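Local structure of aminotransferase class I and II (Anaerococcus prevotii, 4EMY) at residues E79-Y84 and G301-Q306; I87-L92 and A272-S277; S103-P108 and E285-L290. The protein probably works as a homodimeric pyridoxal-5'-phosphate-dependent aminotransferase, transferring amino groups between amino acids and keto acids. All blocks are in the same frame, centred on the assembly; numbering follows the deposited sequence.

Following the chain from the N terminus, residues 79-84 lead into helix 82-93 and 87-92 lie along its body. Residues 103-108 follow, on strand 101-107. Their partners come about 180 to 220 residues later, as strand 271-277, helix 280-297 and helix 303-311. Contact 1 joins 79-84 to 301-306 and closes the longest loop, which encloses the other two. Contact 2 joins 87-92 to 272-277, and contact 3 joins 103-108 to 285-290. These two cross, since their segments alternate. Strands 101-107 and 271-277 are neighbours in the mixed sheet, with helix 82-93 packed on one side and helix 280-297 on the other.

Contact 1. Residues E79-Y84 and G301-Q306; sequences EGEKDY and GTHAAQ
Tyr84 and Gln306 bring the starts of two helices together, with their CA atoms 5.7 Å apart. Glu81 is the N-cap residue of helix 82-93. The backbone N of Glu81 donates to Gln306 OE1 at 2.9 Å. The bond is nearly straight (167°), but the donor stands above the amide carbonyl plane. Gln306 is extended beyond CG, which carries OE1 across to this N-H. Gln306 CG lies over one face of the Tyr84 ring, 3.7 Å from the ring centroid, in a CH-pi contact. The amide is tilted 25° from the ring plane. His303 supplies the second bond, from NE2 to Glu81 OE2 at 2.7 Å. NE2 comes to the anti side of the carboxylate. The two planes are nearly coplanar, yet the bond is bent and tilted a little from both. The Glu81 chain bends at chi2 (-73°) to present this oxygen. His303 ND1 is held by Ser74 O, and the side chain of Tyr75, which binds a pyridoxal phosphate not held by this chain, is about 6 Å from that of His303. Thr302 meets Thr302 of the second subunit. Tyr84 OH bonds Gly271 O, next to strand 271-277, and Ala106 of strand 101-107 packs against Tyr84 and Gln306.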
ATOM      1  N   GLU A  79      -4.649   2.597 -11.365  1.00 34.81           N
ATOM      2  CA  GLU A  79      -5.645   1.540 -11.320  1.00 35.07           C
ATOM      3  C   GLU A  79      -5.019   0.168 -11.498  1.00 35.12           C
ATOM      4  O   GLU A  79      -5.637  -0.849 -11.182  1.00 35.21           O
ATOM      5  CB  GLU A  79      -6.707   1.785 -12.396  1.00 35.98           C
ATOM      6  CG  GLU A  79      -7.644   2.954 -12.103  1.00 36.12           C
ATOM      7  CD  GLU A  79      -7.130   4.306 -12.593  1.00 36.21           C
ATOM      8  OE1 GLU A  79      -5.989   4.388 -13.104  1.00 36.12           O
ATOM      9  OE2 GLU A  79      -7.890   5.299 -12.464  1.00 36.46           O
ATOM     10  N   GLY A  80      -3.777   0.162 -11.985  1.00 35.11           N
ATOM     11  CA  GLY A  80      -3.080  -1.051 -12.387  1.00 35.30           C
ATOM     12  C   GLY A  80      -3.014  -1.050 -13.894  1.00 36.22           C
ATOM     13  O   GLY A  80      -3.799  -0.356 -14.552  1.00 36.64           O
ATOM     14  N   GLU A  81      -2.064  -1.812 -14.436  1.00 36.64           N
ATOM     15  CA  GLU A  81      -1.889  -1.965 -15.882  1.00 37.69           C
ATOM     16  C   GLU A  81      -3.185  -2.426 -16.545  1.00 38.44           C
ATOM     17  O   GLU A  81      -3.888  -3.300 -16.022  1.00 38.30           O
ATOM     18  CB  GLU A  81      -0.763  -2.961 -16.182  1.00 38.12           C
ATOM     19  CG  GLU A  81       0.652  -2.418 -16.000  1.00 37.91           C
ATOM     20  CD  GLU A  81       1.079  -1.431 -17.083  1.00 38.60           C
ATOM     21  OE1 GLU A  81       0.476  -1.425 -18.181  1.00 39.57           O
ATOM     22  OE2 GLU A  81       2.026  -0.650 -16.843  1.00 38.29           O
ATOM     23  N   LYS A  82      -3.495  -1.824 -17.692  1.00 39.27           N
ATOM     24  CA  LYS A  82      -4.714  -2.121 -18.444  1.00 40.21           C
ATOM     25  C   LYS A  82      -4.907  -3.630 -18.618  1.00 40.73           C
ATOM     26  O   LYS A  82      -6.006  -4.144 -18.394  1.00 40.94           O
ATOM     27  CB  LYS A  82      -4.674  -1.388 -19.792  1.00 41.36           C
ATOM     28  CG  LYS A  82      -5.642  -1.855 -20.872  1.00 42.83           C
ATOM     29  CD  LYS A  82      -4.937  -1.849 -22.232  1.00 44.12           C
ATOM     30  CE  LYS A  82      -5.895  -1.996 -23.408  1.00 45.72           C
ATOM     31  NZ  LYS A  82      -6.681  -0.748 -23.632  1.00 45.98           N
ATOM     32  N   ASP A  83      -3.828  -4.335 -18.974  1.00 40.93           N
ATOM     33  CA  ASP A  83      -3.865  -5.784 -19.153  1.00 41.43           C
ATOM     34  C   ASP A  83      -3.962  -6.575 -17.852  1.00 40.42           C
ATOM     35  O   ASP A  83      -4.678  -7.573 -17.790  1.00 40.77           O
ATOM     36  CB  ASP A  83      -2.666  -6.245 -19.970  1.00 42.27           C
ATOM     37  CG  ASP A  83      -2.814  -5.938 -21.452  1.00 43.73           C
ATOM     38  OD1 ASP A  83      -2.003  -6.478 -22.237  1.00 44.65           O
ATOM     39  OD2 ASP A  83      -3.736  -5.168 -21.831  1.00 44.03           O
ATOM     40  N   TYR A  84      -3.238  -6.140 -16.821  1.00 39.20           N
ATOM     41  CA  TYR A  84      -3.388  -6.697 -15.466  1.00 38.25           C
ATOM     42  C   TYR A  84      -4.851  -6.707 -15.011  1.00 38.09           C
ATOM     43  O   TYR A  84      -5.360  -7.751 -14.606  1.00 38.23           O
ATOM     44  CB  TYR A  84      -2.528  -5.927 -14.455  1.00 37.19           C
ATOM     45  CG  TYR A  84      -2.672  -6.344 -12.992  1.00 36.34           C
ATOM     46  CD1 TYR A  84      -1.851  -7.337 -12.446  1.00 36.25           C
ATOM     47  CD2 TYR A  84      -3.604  -5.718 -12.147  1.00 35.71           C
ATOM     48  CE1 TYR A  84      -1.960  -7.703 -11.110  1.00 35.53           C
ATOM     49  CE2 TYR A  84      -3.725  -6.080 -10.812  1.00 34.99           C
ATOM     50  CZ  TYR A  84      -2.905  -7.071 -10.298  1.00 34.94           C
ATOM     51  OH  TYR A  84      -3.010  -7.438  -8.970  1.00 34.38           O
ATOM     52  N   GLY A 301       0.547   0.191  -7.506  1.00 34.05           N
ATOM     53  CA  GLY A 301       0.899  -1.176  -7.135  1.00 33.62           C
ATOM     54  C   GLY A 301       2.331  -1.534  -7.430  1.00 34.16           C
ATOM     55  O   GLY A 301       3.053  -0.774  -8.073  1.00 34.86           O
ATOM     56  N   THR A 302       2.747  -2.695  -6.936  1.00 34.11           N
ATOM     57  CA  THR A 302       4.075  -3.225  -7.222  1.00 34.90           C
ATOM     58  C   THR A 302       4.089  -3.589  -8.693  1.00 35.02           C
ATOM     59  O   THR A 302       3.480  -4.580  -9.097  1.00 34.72           O
ATOM     60  CB  THR A 302       4.383  -4.479  -6.381  1.00 35.00           C
ATOM     61  OG1 THR A 302       3.957  -4.268  -5.026  1.00 34.77           O
ATOM     62  CG2 THR A 302       5.870  -4.803  -6.401  1.00 36.22           C
ATOM     63  N   HIS A 303       4.768  -2.777  -9.493  1.00 35.61           N
ATOM     64  CA  HIS A 303       4.709  -2.936 -10.939  1.00 35.95           C
ATOM     65  C   HIS A 303       5.181  -4.297 -11.416  1.00 36.68           C
ATOM     66  O   HIS A 303       4.504  -4.922 -12.231  1.00 36.68           O
ATOM     67  CB  HIS A 303       5.396  -1.776 -11.656  1.00 36.71           C
ATOM     68  CG  HIS A 303       4.885  -1.533 -13.060  1.00 36.80           C
ATOM     69  ND1 HIS A 303       5.551  -0.780 -13.951  1.00 37.85           N
ATOM     70  CD2 HIS A 303       3.742  -1.995 -13.715  1.00 36.19           C
ATOM     71  CE1 HIS A 303       4.872  -0.752 -15.112  1.00 37.87           C
ATOM     72  NE2 HIS A 303       3.762  -1.491 -14.963  1.00 36.85           N
ATOM     73  N   ALA A 304       6.301  -4.798 -10.894  1.00 37.49           N
ATOM     74  CA  ALA A 304       6.797  -6.114 -11.324  1.00 38.43           C
ATOM     75  C   ALA A 304       5.742  -7.219 -11.226  1.00 37.58           C
ATOM     76  O   ALA A 304       5.605  -8.033 -12.147  1.00 38.26           O
ATOM     77  CB  ALA A 304       8.063  -6.509 -10.571  1.00 39.58           C
ATOM     78  N   ALA A 305       4.993  -7.228 -10.123  1.00 36.25           N
ATOM     79  CA  ALA A 305       3.978  -8.253  -9.871  1.00 35.52           C
ATOM     80  C   ALA A 305       2.840  -8.225 -10.900  1.00 35.19           C
ATOM     81  O   ALA A 305       2.319  -9.274 -11.303  1.00 35.50           O
ATOM     82  CB  ALA A 305       3.427  -8.110  -8.465  1.00 34.45           C
ATOM     83  N   GLN A 306       2.462  -7.024 -11.327  1.00 34.72           N
ATOM     84  CA  GLN A 306       1.416  -6.868 -12.324  1.00 34.50           C
ATOM     85  C   GLN A 306       1.874  -7.420 -13.658  1.00 35.83           C
ATOM     86  O   GLN A 306       1.133  -8.121 -14.336  1.00 36.17           O
ATOM     87  CB  GLN A 306       1.019  -5.402 -12.467  1.00 33.95           C
ATOM     88  CG  GLN A 306       0.396  -4.811 -11.219  1.00 32.83           C
ATOM     89  CD  GLN A 306      -0.089  -3.388 -11.415  1.00 32.63           C
ATOM     90  OE1 GLN A 306      -0.073  -2.848 -12.526  1.00 33.03           O
ATOM     91  NE2 GLN A 306      -0.540  -2.771 -10.327  1.00 32.19           N
TER

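Contact 2. Residues I87-L92 and A272-S277; sequences IVIDTL and AAVGIS
Val88, Ile89 and Leu92 meet Ala272 and Val274 with no ring or other flat side-chain group between them. The flat group with partners on both faces is the peptide carbonyl of Ile87, within the helix. Thr91 OG1 donates to Ile87 O at 2.9 Å from one face, and Thr91 N comes from the other. One face of strand 272-277 turns Ala272 and Val274 to the helix. On the other face Ala273 touches Leu290 of helix 280-297.

Val274 is the hub of the contact. Val274 CG2 touches Val88 CG1 and Leu92 CD2, each at 3.8 Å. Leu92 meets Val274 end on, whereas Val88 lies alongside it, running the other way. The CG1 methyl of Val88 is anti to the backbone N (chi1 167°), which places it between the two strand residues, and it also lies 3.9 Å from Ala272 CB. The second Val274 methyl, CG1, has a looser neighbour in Ile89 CG1 at 4.3 Å. No hydrogen bond crosses the interface.

The short helix and strand axes are 9.9 Å apart at an angle of 75°, so the helix runs steeply across the strand. It also spans the flanking strands. Ile89 reaches Ile102 and Ala104 of strand 101-107, while Val88 and Leu92 reach Phe257 and Val255 of strand 251-258.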
ATOM      1  N   ILE A  87      -6.714  -9.293 -17.090  1.00 40.79           N
ATOM      2  CA  ILE A  87      -6.290 -10.666 -16.786  1.00 40.94           C
ATOM      3  C   ILE A  87      -6.689 -11.118 -15.374  1.00 40.01           C
ATOM      4  O   ILE A  87      -6.922 -12.306 -15.152  1.00 40.39           O
ATOM      5  CB  ILE A  87      -4.787 -10.879 -17.076  1.00 40.99           C
ATOM      6  CG1 ILE A  87      -4.539 -10.829 -18.587  1.00 42.35           C
ATOM      7  CG2 ILE A  87      -4.292 -12.208 -16.523  1.00 40.94           C
ATOM      8  CD1 ILE A  87      -3.135 -10.427 -18.974  1.00 42.50           C
ATOM      9  N   VAL A  88      -6.789 -10.177 -14.434  1.00 38.89           N
ATOM     10  CA  VAL A  88      -7.375 -10.457 -13.112  1.00 38.16           C
ATOM     11  C   VAL A  88      -8.797 -11.010 -13.260  1.00 38.89           C
ATOM     12  O   VAL A  88      -9.111 -12.082 -12.740  1.00 39.06           O
ATOM     13  CB  VAL A  88      -7.384  -9.211 -12.190  1.00 37.11           C
ATOM     14  CG1 VAL A  88      -8.264  -9.436 -10.971  1.00 36.72           C
ATOM     15  CG2 VAL A  88      -5.975  -8.865 -11.728  1.00 36.38           C
ATOM     16  N   ILE A  89      -9.632 -10.279 -14.000  1.00 39.41           N
ATOM     17  CA  ILE A  89     -11.041 -10.629 -14.210  1.00 40.25           C
ATOM     18  C   ILE A  89     -11.195 -11.997 -14.879  1.00 41.38           C
ATOM     19  O   ILE A  89     -12.035 -12.799 -14.477  1.00 41.78           O
ATOM     20  CB  ILE A  89     -11.779  -9.528 -15.017  1.00 40.78           C
ATOM     21  CG1 ILE A  89     -11.829  -8.225 -14.208  1.00 39.71           C
ATOM     22  CG2 ILE A  89     -13.184  -9.970 -15.403  1.00 41.95           C
ATOM     23  CD1 ILE A  89     -12.068  -6.979 -15.032  1.00 40.04           C
ATOM     24  N   ASP A  90     -10.371 -12.268 -15.886  1.00 41.95           N
ATOM     25  CA  ASP A  90     -10.440 -13.534 -16.598  1.00 43.17           C
ATOM     26  C   ASP A  90     -10.005 -14.702 -15.714  1.00 42.75           C
ATOM     27  O   ASP A  90     -10.694 -15.723 -15.642  1.00 43.50           O
ATOM     28  CB  ASP A  90      -9.598 -13.478 -17.872  1.00 44.00           C
ATOM     29  CG  ASP A  90     -10.109 -12.447 -18.877  1.00 44.75           C
ATOM     30  OD1 ASP A  90      -9.393 -12.209 -19.886  1.00 45.37           O
ATOM     31  OD2 ASP A  90     -11.215 -11.882 -18.667  1.00 44.80           O
ATOM     32  N   THR A  91      -8.875 -14.535 -15.032  1.00 41.64           N
ATOM     33  CA  THR A  91      -8.294 -15.582 -14.197  1.00 41.25           C
ATOM     34  C   THR A  91      -9.150 -15.884 -12.974  1.00 40.78           C
ATOM     35  O   THR A  91      -9.305 -17.049 -12.593  1.00 41.16           O
ATOM     36  CB  THR A  91      -6.871 -15.195 -13.757  1.00 40.27           C
ATOM     37  OG1 THR A  91      -6.046 -15.086 -14.918  1.00 40.90           O
ATOM     38  CG2 THR A  91      -6.268 -16.230 -12.804  1.00 39.91           C
ATOM     39  N   LEU A  92      -9.702 -14.836 -12.369  1.00 40.04           N
ATOM     40  CA  LEU A  92     -10.453 -14.977 -11.126  1.00 39.59           C
ATOM     41  C   LEU A  92     -11.796 -15.676 -11.324  1.00 40.65           C
ATOM     42  O   LEU A  92     -12.228 -16.457 -10.475  1.00 40.68           O
ATOM     43  CB  LEU A  92     -10.649 -13.609 -10.464  1.00 38.66           C
ATOM     44  CG  LEU A  92     -11.945 -13.340  -9.702  1.00 38.68           C
ATOM     45  CD1 LEU A  92     -11.903 -13.924  -8.304  1.00 38.21           C
ATOM     46  CD2 LEU A  92     -12.187 -11.846  -9.650  1.00 38.21           C
ATOM     47  N   ALA A 272      -6.234  -7.247  -6.162  1.00 36.32           N
ATOM     48  CA  ALA A 272      -7.190  -6.385  -6.852  1.00 36.59           C
ATOM     49  C   ALA A 272      -8.548  -6.412  -6.161  1.00 36.26           C
ATOM     50  O   ALA A 272      -8.929  -7.408  -5.545  1.00 35.91           O
ATOM     51  CB  ALA A 272      -7.332  -6.803  -8.309  1.00 37.47           C
ATOM     52  N   ALA A 273      -9.262  -5.295  -6.271  1.00 36.48           N
ATOM     53  CA  ALA A 273     -10.675  -5.206  -5.901  1.00 36.53           C
ATOM     54  C   ALA A 273     -11.526  -5.221  -7.165  1.00 37.43           C
ATOM     55  O   ALA A 273     -11.471  -4.291  -7.972  1.00 38.09           O
ATOM     56  CB  ALA A 273     -10.937  -3.941  -5.112  1.00 36.44           C
ATOM     57  N   VAL A 274     -12.302  -6.287  -7.332  1.00 37.52           N
ATOM     58  CA  VAL A 274     -13.158  -6.465  -8.498  1.00 38.52           C
ATOM     59  C   VAL A 274     -14.623  -6.232  -8.121  1.00 38.90           C
ATOM     60  O   VAL A 274     -15.170  -6.919  -7.257  1.00 38.45           O
ATOM     61  CB  VAL A 274     -12.986  -7.874  -9.100  1.00 38.72           C
ATOM     62  CG1 VAL A 274     -13.786  -8.007 -10.380  1.00 40.10           C
ATOM     63  CG2 VAL A 274     -11.518  -8.164  -9.380  1.00 38.37           C
ATOM     64  N   GLY A 275     -15.241  -5.250  -8.768  1.00 39.84           N
ATOM     65  CA  GLY A 275     -16.641  -4.912  -8.533  1.00 40.50           C
ATOM     66  C   GLY A 275     -17.576  -5.472  -9.592  1.00 41.78           C
ATOM     67  O   GLY A 275     -17.200  -5.595 -10.761  1.00 42.49           O
ATOM     68  N   ILE A 276     -18.793  -5.817  -9.171  1.00 42.17           N
ATOM     69  CA  ILE A 276     -19.827  -6.330 -10.066  1.00 43.57           C
ATOM     70  C   ILE A 276     -21.104  -5.517  -9.876  1.00 44.72           C
ATOM     71  O   ILE A 276     -21.607  -5.411  -8.762  1.00 44.27           O
ATOM     72  CB  ILE A 276     -20.183  -7.811  -9.766  1.00 43.21           C
ATOM     73  CG1 ILE A 276     -18.988  -8.609  -9.207  1.00 41.68           C
ATOM     74  CG2 ILE A 276     -20.822  -8.482 -10.980  1.00 44.65           C
ATOM     75  CD1 ILE A 276     -17.964  -9.041 -10.234  1.00 41.80           C
ATOM     76  N   SER A 277     -21.622  -4.944 -10.959  1.00 46.38           N
ATOM     77  CA  SER A 277     -22.901  -4.231 -10.920  1.00 47.87           C
ATOM     78  C   SER A 277     -23.668  -4.320 -12.228  1.00 49.97           C
ATOM     79  O   SER A 277     -23.085  -4.484 -13.297  1.00 50.43           O
ATOM     80  CB  SER A 277     -22.705  -2.761 -10.554  1.00 47.95           C
ATOM     81  OG  SER A 277     -23.953  -2.101 -10.417  1.00 49.41           O
TER

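Contact 3. Residues S103-P108 and E285-L290; sequences SAIATP and EFEASL
Ser103 OG donates to Glu287 OE2 at 2.8 Å, the one hydrogen bond between strand 103-107 and helix 285-290. It uses the anti lone pair of the carboxylate oxygen. Arg85 NH2 comes to the same place, with a weak hydrogen bond to Ser103 OG and a long, weak ion pair to Glu287 OE2. The setting is the mixed seven-stranded sheet of the large domain in the fold-type I pyridoxal-phosphate enzymes. Strand 101-107 is its outermost strand on one side. The helix runs almost parallel to it, at 5°, with the short axes 9.1 Å apart.

With CG anti to its carbonyl carbon and the chain extended beyond it, Glu287 carries OE2 to Ser103 OG at one end of the contact. Next to the polar pair the packing is apolar and centres on Ile105. Leu290 CB lies 4.1 Å from Ile105 CG2. Leu290 continues to Ser116 and Ser120 of helix 109-121, which follows the strand, and Phe286 meets the ring of Phe252. The second subunit holds the outer side of the helix: its Ala11 O and Thr7 N bond Ser289 OG and Glu285 OE1. Across the contact, Phe286 CE2 lies 3.6 Å from Ile105 CD1 and 3.6 Å from Ser103 O.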
ATOM      1  N   SER A 103     -15.222  -4.206 -13.154  1.00 40.45           N
ATOM      2  CA  SER A 103     -13.933  -3.511 -13.159  1.00 40.24           C
ATOM      3  C   SER A 103     -13.023  -3.960 -12.025  1.00 38.88           C
ATOM      4  O   SER A 103     -13.485  -4.290 -10.937  1.00 37.79           O
ATOM      5  CB  SER A 103     -14.128  -1.998 -13.100  1.00 40.50           C
ATOM      6  OG  SER A 103     -12.924  -1.334 -13.433  1.00 40.86           O
ATOM      7  N   ALA A 104     -11.721  -3.968 -12.308  1.00 39.16           N
ATOM      8  CA  ALA A 104     -10.691  -4.378 -11.360  1.00 38.18           C
ATOM      9  C   ALA A 104      -9.728  -3.225 -11.130  1.00 38.21           C
ATOM     10  O   ALA A 104      -9.379  -2.512 -12.068  1.00 39.23           O
ATOM     11  CB  ALA A 104      -9.952  -5.589 -11.896  1.00 38.76           C
ATOM     12  N   ILE A 105      -9.331  -3.031  -9.874  1.00 37.30           N
ATOM     13  CA  ILE A 105      -8.355  -2.003  -9.495  1.00 37.53           C
ATOM     14  C   ILE A 105      -7.257  -2.616  -8.632  1.00 37.13           C
ATOM     15  O   ILE A 105      -7.533  -3.152  -7.551  1.00 36.14           O
ATOM     16  CB  ILE A 105      -9.006  -0.823  -8.734  1.00 37.13           C
ATOM     17  CG1 ILE A 105      -9.750   0.100  -9.695  1.00 38.13           C
ATOM     18  CG2 ILE A 105      -7.956   0.011  -8.010  1.00 37.13           C
ATOM     19  CD1 ILE A 105     -11.213  -0.224  -9.863  1.00 38.03           C
ATOM     20  N   ALA A 106      -6.017  -2.528  -9.116  1.00 38.10           N
ATOM     21  CA  ALA A 106      -4.850  -3.038  -8.394  1.00 38.10           C
ATOM     22  C   ALA A 106      -4.782  -2.502  -6.969  1.00 37.45           C
ATOM     23  O   ALA A 106      -4.994  -1.314  -6.732  1.00 37.61           O
ATOM     24  CB  ALA A 106      -3.572  -2.706  -9.146  1.00 39.36           C
ATOM     25  N   THR A 107      -4.495  -3.397  -6.029  1.00 37.10           N
ATOM     26  CA  THR A 107      -4.389  -3.062  -4.610  1.00 36.74           C
ATOM     27  C   THR A 107      -3.149  -3.717  -3.983  1.00 37.26           C
ATOM     28  O   THR A 107      -2.639  -4.717  -4.509  1.00 37.66           O
ATOM     29  CB  THR A 107      -5.629  -3.542  -3.838  1.00 35.79           C
ATOM     30  OG1 THR A 107      -5.883  -4.915  -4.157  1.00 35.41           O
ATOM     31  CG2 THR A 107      -6.872  -2.668  -4.157  1.00 35.69           C
ATOM     32  N   PRO A 108      -2.649  -3.164  -2.857  1.00 37.49           N
ATOM     33  CA  PRO A 108      -1.526  -3.861  -2.224  1.00 37.95           C
ATOM     34  C   PRO A 108      -2.037  -5.142  -1.557  1.00 37.40           C
ATOM     35  O   PRO A 108      -2.557  -5.111  -0.430  1.00 36.82           O
ATOM     36  CB  PRO A 108      -0.992  -2.838  -1.216  1.00 38.27           C
ATOM     37  CG  PRO A 108      -2.154  -1.943  -0.915  1.00 37.70           C
ATOM     38  CD  PRO A 108      -3.062  -1.958  -2.111  1.00 37.41           C
ATOM     39  N   GLU A 285     -18.313   4.971 -10.838  1.00 50.83           N
ATOM     40  CA  GLU A 285     -18.254   5.515  -9.480  1.00 50.02           C
ATOM     41  C   GLU A 285     -17.277   4.729  -8.597  1.00 47.84           C
ATOM     42  O   GLU A 285     -16.522   5.314  -7.815  1.00 46.95           O
ATOM     43  CB  GLU A 285     -19.659   5.476  -8.891  1.00 51.23           C
ATOM     44  CG  GLU A 285     -19.810   5.912  -7.449  1.00 51.10           C
ATOM     45  CD  GLU A 285     -21.196   5.584  -6.922  1.00 52.38           C
ATOM     46  OE1 GLU A 285     -21.303   4.740  -6.006  1.00 51.77           O
ATOM     47  OE2 GLU A 285     -22.187   6.145  -7.450  1.00 54.69           O
ATOM     48  N   PHE A 286     -17.311   3.403  -8.738  1.00 47.06           N
ATOM     49  CA  PHE A 286     -16.411   2.480  -8.048  1.00 45.11           C
ATOM     50  C   PHE A 286     -14.976   2.714  -8.503  1.00 44.51           C
ATOM     51  O   PHE A 286     -14.095   2.926  -7.673  1.00 43.45           O
ATOM     52  CB  PHE A 286     -16.872   1.041  -8.313  1.00 44.84           C
ATOM     53  CG  PHE A 286     -15.887  -0.021  -7.919  1.00 43.24           C
ATOM     54  CD1 PHE A 286     -15.776  -0.436  -6.600  1.00 42.06           C
ATOM     55  CD2 PHE A 286     -15.100  -0.644  -8.882  1.00 43.10           C
ATOM     56  CE1 PHE A 286     -14.876  -1.431  -6.246  1.00 40.89           C
ATOM     57  CE2 PHE A 286     -14.205  -1.640  -8.535  1.00 41.86           C
ATOM     58  CZ  PHE A 286     -14.092  -2.032  -7.216  1.00 40.79           C
ATOM     59  N   GLU A 287     -14.757   2.700  -9.819  1.00 45.35           N
ATOM     60  CA  GLU A 287     -13.454   3.013 -10.423  1.00 45.09           C
ATOM     61  C   GLU A 287     -12.878   4.336  -9.924  1.00 45.00           C
ATOM     62  O   GLU A 287     -11.728   4.387  -9.504  1.00 44.03           O
ATOM     63  CB  GLU A 287     -13.560   3.067 -11.949  1.00 46.41           C
ATOM     64  CG  GLU A 287     -13.806   1.734 -12.637  1.00 46.58           C
ATOM     65  CD  GLU A 287     -14.017   1.873 -14.136  1.00 48.27           C
ATOM     66  OE1 GLU A 287     -14.213   3.016 -14.608  1.00 49.39           O
ATOM     67  OE2 GLU A 287     -13.990   0.842 -14.846  1.00 48.52           O
ATOM     68  N   ALA A 288     -13.676   5.400  -9.973  1.00 46.24           N
ATOM     69  CA  ALA A 288     -13.239   6.724  -9.537  1.00 46.49           C
ATOM     70  C   ALA A 288     -12.829   6.732  -8.071  1.00 45.37           C
ATOM     71  O   ALA A 288     -11.813   7.321  -7.708  1.00 45.08           O
ATOM     72  CB  ALA A 288     -14.331   7.750  -9.781  1.00 48.00           C
ATOM     73  N   SER A 289     -13.622   6.054  -7.242  1.00 45.16           N
ATOM     74  CA  SER A 289     -13.423   6.046  -5.806  1.00 44.32           C
ATOM     75  C   SER A 289     -12.150   5.318  -5.399  1.00 42.88           C
ATOM     76  O   SER A 289     -11.323   5.869  -4.672  1.00 42.35           O
ATOM     77  CB  SER A 289     -14.625   5.422  -5.113  1.00 44.65           C
ATOM     78  OG  SER A 289     -14.535   5.608  -3.714  1.00 44.26           O
ATOM     79  N   LEU A 290     -11.995   4.084  -5.867  1.00 42.43           N
ATOM     80  CA  LEU A 290     -10.800   3.288  -5.569  1.00 41.31           C
ATOM     81  C   LEU A 290      -9.505   3.846  -6.172  1.00 41.31           C
ATOM     82  O   LEU A 290      -8.427   3.659  -5.603  1.00 40.53           O
ATOM     83  CB  LEU A 290     -11.001   1.814  -5.942  1.00 40.97           C
ATOM     84  CG  LEU A 290     -11.499   0.952  -4.772  1.00 40.26           C
ATOM     85  CD1 LEU A 290     -12.966   1.202  -4.426  1.00 40.79           C
ATOM     86  CD2 LEU A 290     -11.253  -0.516  -5.061  1.00 39.72           C
TER